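Local coordinates for putative alpha-N-acetylgalactosaminidase (Bacillus halodurans C-125, PDB 3CC1), which probably hydrolyses terminal alpha-linked N-acetylgalactosamine residues from glycans, at residues M74-P82 with Y165-W176. Residues are numbered along the deposited sequence; the frame is centred on the assembly and turned at random. Where two conformers were deposited one is given.
Sequences MDEYGRLLP and YYNSLFELYAQW
Arg79 reaches from the loop to the flank of helix 162-175, where its NH1 donates to Ser168 O at 2.8 Å from above the carbonyl plane. The same oxygen takes the helical N-H of Leu172 from the opposite face, so two donors grip it. A bend at chi3 (-65°) turns the guanidinium toward the helix, while Arg79 NE donates to Asp75 OD2 at 2.8 Å, on the syn lone pair of that oxygen, as part of a salt bridge with OD2 close to the guanidinium plane. Asp75 OD1 in turn receives Tyr77 N, forming an Asx turn, and Arg79 N from the other face of the carboxylate. An alanine in place of Arg79 would probably leave Asp75 without its charged mate and Ser168 O with one donor fewer from this contact. The second direct bond runs from Tyr165 OH to Gly78 O, 2.7 Å away; that carbonyl lies at the edge of the tyrosine ring. Helix 162-175 precedes strand 180-184 of the parallel barrel sheet, and the partner loop belongs to the long excursion between strand 49-52 and helix 97-105, in keeping with the TIM-barrel fold of alpha-galactosidase relatives. Water 1 bridges Tyr77 O and Ser168 OG, whereas water 3 links Leu80 O to Tyr173 OH. Around the arginine, Leu169 CD2 packs 3.6 Å from Arg79 CG, and Leu172 lays its CB 3.7 Å above one face of the guanidinium, toward the rim, and its CD2 against Arg79 CB. Farther along, Leu81 CD2 meets the edge of the Trp176 indole, 3.9 Å from CZ2, and Pro82 CD sits 3.9 Å from Trp176 CH2. Phe96 packs edge-to-face with that indole.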
loop_
_atom_site.group_PDB
_atom_site.type_symbol
_atom_site.label_atom_id
_atom_site.label_comp_id
_atom_site.label_asym_id
_atom_site.label_seq_id
_atom_site.Cartn_x
_atom_site.Cartn_y
_atom_site.Cartn_z
HETATM N N MSE A 74 -37.995 -18.945 20.073
HETATM C CA MSE A 74 -38.681 -17.957 19.269
HETATM C C MSE A 74 -40.160 -17.945 19.645
HETATM O O MSE A 74 -40.727 -19.000 19.864
HETATM C CB MSE A 74 -38.546 -18.332 17.779
HETATM C CG MSE A 74 -38.816 -17.174 16.789
HETATM SE SE MSE A 74 -38.687 -17.838 14.951
HETATM C CE MSE A 74 -40.267 -18.903 14.775
ATOM N N ASP A 75 -40.780 -16.765 19.655
ATOM C CA ASP A 75 -42.202 -16.670 19.911
ATOM C C ASP A 75 -43.007 -16.902 18.653
ATOM O O ASP A 75 -42.474 -17.170 17.579
ATOM C CB ASP A 75 -42.584 -15.392 20.668
ATOM C CG ASP A 75 -42.585 -14.130 19.828
ATOM O OD1 ASP A 75 -42.573 -14.216 18.583
ATOM O OD2 ASP A 75 -42.658 -13.017 20.445
ATOM N N GLU A 76 -44.323 -16.902 18.825
ATOM C CA GLU A 76 -45.227 -17.236 17.741
ATOM C C GLU A 76 -45.270 -16.200 16.636
ATOM O O GLU A 76 -45.838 -16.454 15.596
ATOM C CB GLU A 76 -46.655 -17.509 18.259
ATOM C CG GLU A 76 -47.205 -16.550 19.263
ATOM C CD GLU A 76 -48.194 -17.253 20.250
ATOM O OE1 GLU A 76 -49.382 -17.457 19.867
ATOM O OE2 GLU A 76 -47.766 -17.568 21.391
ATOM N N TYR A 77 -44.665 -15.044 16.871
ATOM C CA TYR A 77 -44.669 -13.927 15.898
ATOM C C TYR A 77 -43.288 -13.748 15.280
ATOM O O TYR A 77 -42.971 -12.711 14.733
ATOM C CB TYR A 77 -45.114 -12.637 16.581
ATOM C CG TYR A 77 -46.425 -12.826 17.293
ATOM C CD1 TYR A 77 -47.587 -13.061 16.584
ATOM C CD2 TYR A 77 -46.486 -12.801 18.684
ATOM C CE1 TYR A 77 -48.787 -13.271 17.230
ATOM C CE2 TYR A 77 -47.692 -12.995 19.345
ATOM C CZ TYR A 77 -48.829 -13.237 18.601
ATOM O OH TYR A 77 -50.011 -13.389 19.284
ATOM N N GLY A 78 -42.454 -14.768 15.421
ATOM C CA GLY A 78 -41.178 -14.788 14.728
ATOM C C GLY A 78 -40.111 -13.954 15.417
ATOM O O GLY A 78 -39.095 -13.595 14.812
ATOM N N ARG A 79 -40.330 -13.689 16.698
ATOM C CA ARG A 79 -39.371 -12.971 17.538
ATOM C C ARG A 79 -38.526 -13.869 18.427
ATOM O O ARG A 79 -39.027 -14.604 19.283
ATOM C CB ARG A 79 -40.111 -11.947 18.398
ATOM C CG ARG A 79 -41.042 -11.052 17.580
ATOM C CD ARG A 79 -41.637 -9.923 18.399
ATOM N NE ARG A 79 -42.520 -10.436 19.442
ATOM C CZ ARG A 79 -43.299 -9.683 20.209
ATOM N NH1 ARG A 79 -43.320 -8.368 20.068
ATOM N NH2 ARG A 79 -44.066 -10.259 21.117
ATOM N N LEU A 80 -37.213 -13.741 18.268
ATOM C CA LEU A 80 -36.273 -14.550 18.998
ATOM C C LEU A 80 -36.309 -14.220 20.516
ATOM O O LEU A 80 -36.534 -13.085 20.921
ATOM C CB LEU A 80 -34.865 -14.420 18.406
ATOM C CG LEU A 80 -34.629 -14.908 16.977
ATOM C CD1 LEU A 80 -33.287 -14.377 16.445
ATOM C CD2 LEU A 80 -34.710 -16.436 16.980
ATOM N N LEU A 81 -36.140 -15.272 21.305
ATOM C CA LEU A 81 -36.267 -15.262 22.773
ATOM C C LEU A 81 -35.027 -15.864 23.422
ATOM O O LEU A 81 -34.298 -16.627 22.792
ATOM C CB LEU A 81 -37.509 -16.076 23.207
ATOM C CG LEU A 81 -38.887 -15.761 22.608
ATOM C CD1 LEU A 81 -39.943 -16.777 23.149
ATOM C CD2 LEU A 81 -39.275 -14.335 22.895
ATOM N N PRO A 82 -34.758 -15.494 24.690
ATOM C CA PRO A 82 -33.622 -16.070 25.421
ATOM C C PRO A 82 -33.624 -17.606 25.594
ATOM O O PRO A 82 -34.615 -18.210 25.916
ATOM C CB PRO A 82 -33.666 -15.331 26.791
ATOM C CG PRO A 82 -34.528 -14.148 26.565
ATOM C CD PRO A 82 -35.507 -14.516 25.502
ATOM N N TYR A 165 -42.861 -5.795 11.496
ATOM C CA TYR A 165 -41.952 -6.769 12.102
ATOM C C TYR A 165 -40.908 -6.111 12.978
ATOM O O TYR A 165 -40.738 -6.477 14.139
ATOM C CB TYR A 165 -41.276 -7.649 11.049
ATOM C CG TYR A 165 -40.417 -8.662 11.714
ATOM C CD1 TYR A 165 -40.985 -9.668 12.482
ATOM C CD2 TYR A 165 -39.046 -8.558 11.699
ATOM C CE1 TYR A 165 -40.195 -10.580 13.189
ATOM C CE2 TYR A 165 -38.247 -9.482 12.373
ATOM C CZ TYR A 165 -38.809 -10.477 13.132
ATOM O OH TYR A 165 -37.987 -11.408 13.798
ATOM N N TYR A 166 -40.221 -5.114 12.435
ATOM C CA TYR A 166 -39.190 -4.425 13.212
ATOM C C TYR A 166 -39.800 -3.692 14.402
ATOM O O TYR A 166 -39.250 -3.683 15.485
ATOM C CB TYR A 166 -38.312 -3.527 12.298
ATOM C CG TYR A 166 -37.179 -4.302 11.628
ATOM C CD1 TYR A 166 -36.271 -4.997 12.384
ATOM C CD2 TYR A 166 -37.037 -4.353 10.249
ATOM C CE1 TYR A 166 -35.230 -5.684 11.808
ATOM C CE2 TYR A 166 -35.989 -5.052 9.652
ATOM C CZ TYR A 166 -35.091 -5.711 10.428
ATOM O OH TYR A 166 -34.034 -6.400 9.842
ATOM N N ASN A 167 -40.970 -3.102 14.209
ATOM C CA ASN A 167 -41.678 -2.440 15.299
ATOM C C ASN A 167 -41.898 -3.406 16.442
ATOM O O ASN A 167 -41.668 -3.070 17.610
ATOM C CB ASN A 167 -43.050 -1.920 14.835
ATOM C CG ASN A 167 -42.945 -0.670 13.991
ATOM O OD1 ASN A 167 -41.857 -0.080 13.860
ATOM N ND2 ASN A 167 -44.062 -0.265 13.399
ATOM N N SER A 168 -42.327 -4.615 16.078
ATOM C CA SER A 168 -42.637 -5.680 17.043
ATOM C C SER A 168 -41.402 -6.123 17.826
ATOM O O SER A 168 -41.514 -6.503 18.972
ATOM C CB SER A 168 -43.308 -6.897 16.366
ATOM O OG SER A 168 -42.379 -7.802 15.758
ATOM N N LEU A 169 -40.215 -6.060 17.216
ATOM C CA LEU A 169 -38.990 -6.497 17.945
ATOM C C LEU A 169 -38.653 -5.477 19.017
ATOM O O LEU A 169 -38.357 -5.811 20.167
ATOM C CB LEU A 169 -37.794 -6.645 16.988
ATOM C CG LEU A 169 -37.850 -7.712 15.895
ATOM C CD1 LEU A 169 -36.461 -7.795 15.280
ATOM C CD2 LEU A 169 -38.291 -9.069 16.465
ATOM N N PHE A 170 -38.695 -4.215 18.637
ATOM C CA PHE A 170 -38.331 -3.132 19.564
ATOM C C PHE A 170 -39.384 -2.919 20.661
ATOM O O PHE A 170 -39.038 -2.567 21.783
ATOM C CB PHE A 170 -37.938 -1.869 18.818
ATOM C CG PHE A 170 -36.571 -2.002 18.183
ATOM C CD1 PHE A 170 -35.434 -1.777 18.943
ATOM C CD2 PHE A 170 -36.429 -2.497 16.894
ATOM C CE1 PHE A 170 -34.172 -1.965 18.405
ATOM C CE2 PHE A 170 -35.165 -2.708 16.336
ATOM C CZ PHE A 170 -34.033 -2.443 17.096
ATOM N N GLU A 171 -40.635 -3.255 20.375
ATOM C CA GLU A 171 -41.644 -3.357 21.441
ATOM C C GLU A 171 -41.285 -4.438 22.439
ATOM O O GLU A 171 -41.373 -4.239 23.650
ATOM C CB GLU A 171 -43.026 -3.636 20.867
ATOM C CG GLU A 171 -43.663 -2.432 20.213
ATOM C CD GLU A 171 -44.883 -2.802 19.331
ATOM O OE1 GLU A 171 -45.401 -3.960 19.456
ATOM O OE2 GLU A 171 -45.306 -1.929 18.508
ATOM N N LEU A 172 -40.876 -5.597 21.940
ATOM C CA LEU A 172 -40.444 -6.685 22.809
ATOM C C LEU A 172 -39.248 -6.278 23.686
ATOM O O LEU A 172 -39.221 -6.508 24.907
ATOM C CB LEU A 172 -40.116 -7.933 21.979
ATOM C CG LEU A 172 -39.809 -9.215 22.739
ATOM C CD1 LEU A 172 -40.958 -9.594 23.732
ATOM C CD2 LEU A 172 -39.547 -10.319 21.698
ATOM N N TYR A 173 -38.264 -5.655 23.065
ATOM C CA TYR A 173 -37.061 -5.247 23.769
ATOM C C TYR A 173 -37.408 -4.168 24.811
ATOM O O TYR A 173 -36.846 -4.157 25.908
ATOM C CB TYR A 173 -35.956 -4.786 22.798
ATOM C CG TYR A 173 -35.594 -5.814 21.747
ATOM C CD1 TYR A 173 -35.763 -7.162 21.996
ATOM C CD2 TYR A 173 -35.106 -5.430 20.503
ATOM C CE1 TYR A 173 -35.469 -8.116 21.029
ATOM C CE2 TYR A 173 -34.823 -6.384 19.504
ATOM C CZ TYR A 173 -34.993 -7.717 19.777
ATOM O OH TYR A 173 -34.686 -8.692 18.858
ATOM N N ALA A 174 -38.328 -3.267 24.470
ATOM C CA ALA A 174 -38.784 -2.247 25.427
ATOM C C ALA A 174 -39.467 -2.914 26.618
ATOM O O ALA A 174 -39.260 -2.523 27.774
ATOM C CB ALA A 174 -39.705 -1.228 24.772
ATOM N N GLN A 175 -40.263 -3.931 26.310
ATOM C CA GLN A 175 -40.954 -4.728 27.302
ATOM C C GLN A 175 -39.933 -5.311 28.266
ATOM O O GLN A 175 -40.102 -5.241 29.483
ATOM C CB GLN A 175 -41.725 -5.865 26.612
ATOM C CG GLN A 175 -42.610 -6.678 27.530
ATOM C CD GLN A 175 -43.228 -7.882 26.836
ATOM O OE1 GLN A 175 -43.043 -9.023 27.261
ATOM N NE2 GLN A 175 -43.978 -7.628 25.770
ATOM N N TRP A 176 -38.850 -5.833 27.695
ATOM C CA TRP A 176 -37.779 -6.465 28.473
ATOM C C TRP A 176 -36.886 -5.470 29.236
ATOM O O TRP A 176 -35.995 -5.866 29.969
ATOM C CB TRP A 176 -36.877 -7.330 27.597
ATOM C CG TRP A 176 -37.522 -8.507 27.014
ATOM C CD1 TRP A 176 -38.646 -9.116 27.446
ATOM C CD2 TRP A 176 -37.024 -9.295 25.927
ATOM N NE1 TRP A 176 -38.918 -10.207 26.660
ATOM C CE2 TRP A 176 -37.932 -10.340 25.723
ATOM C CE3 TRP A 176 -35.900 -9.202 25.104
ATOM C CZ2 TRP A 176 -37.768 -11.286 24.716
ATOM C CZ3 TRP A 176 -35.731 -10.127 24.122
ATOM C CH2 TRP A 176 -36.671 -11.160 23.924
HETATM O O HOH W 1 -43.741 -10.075 14.639
HETATM O O HOH W 2 -36.138 -11.738 16.236
HETATM O O HOH W 3 -36.201 -10.934 19.067
#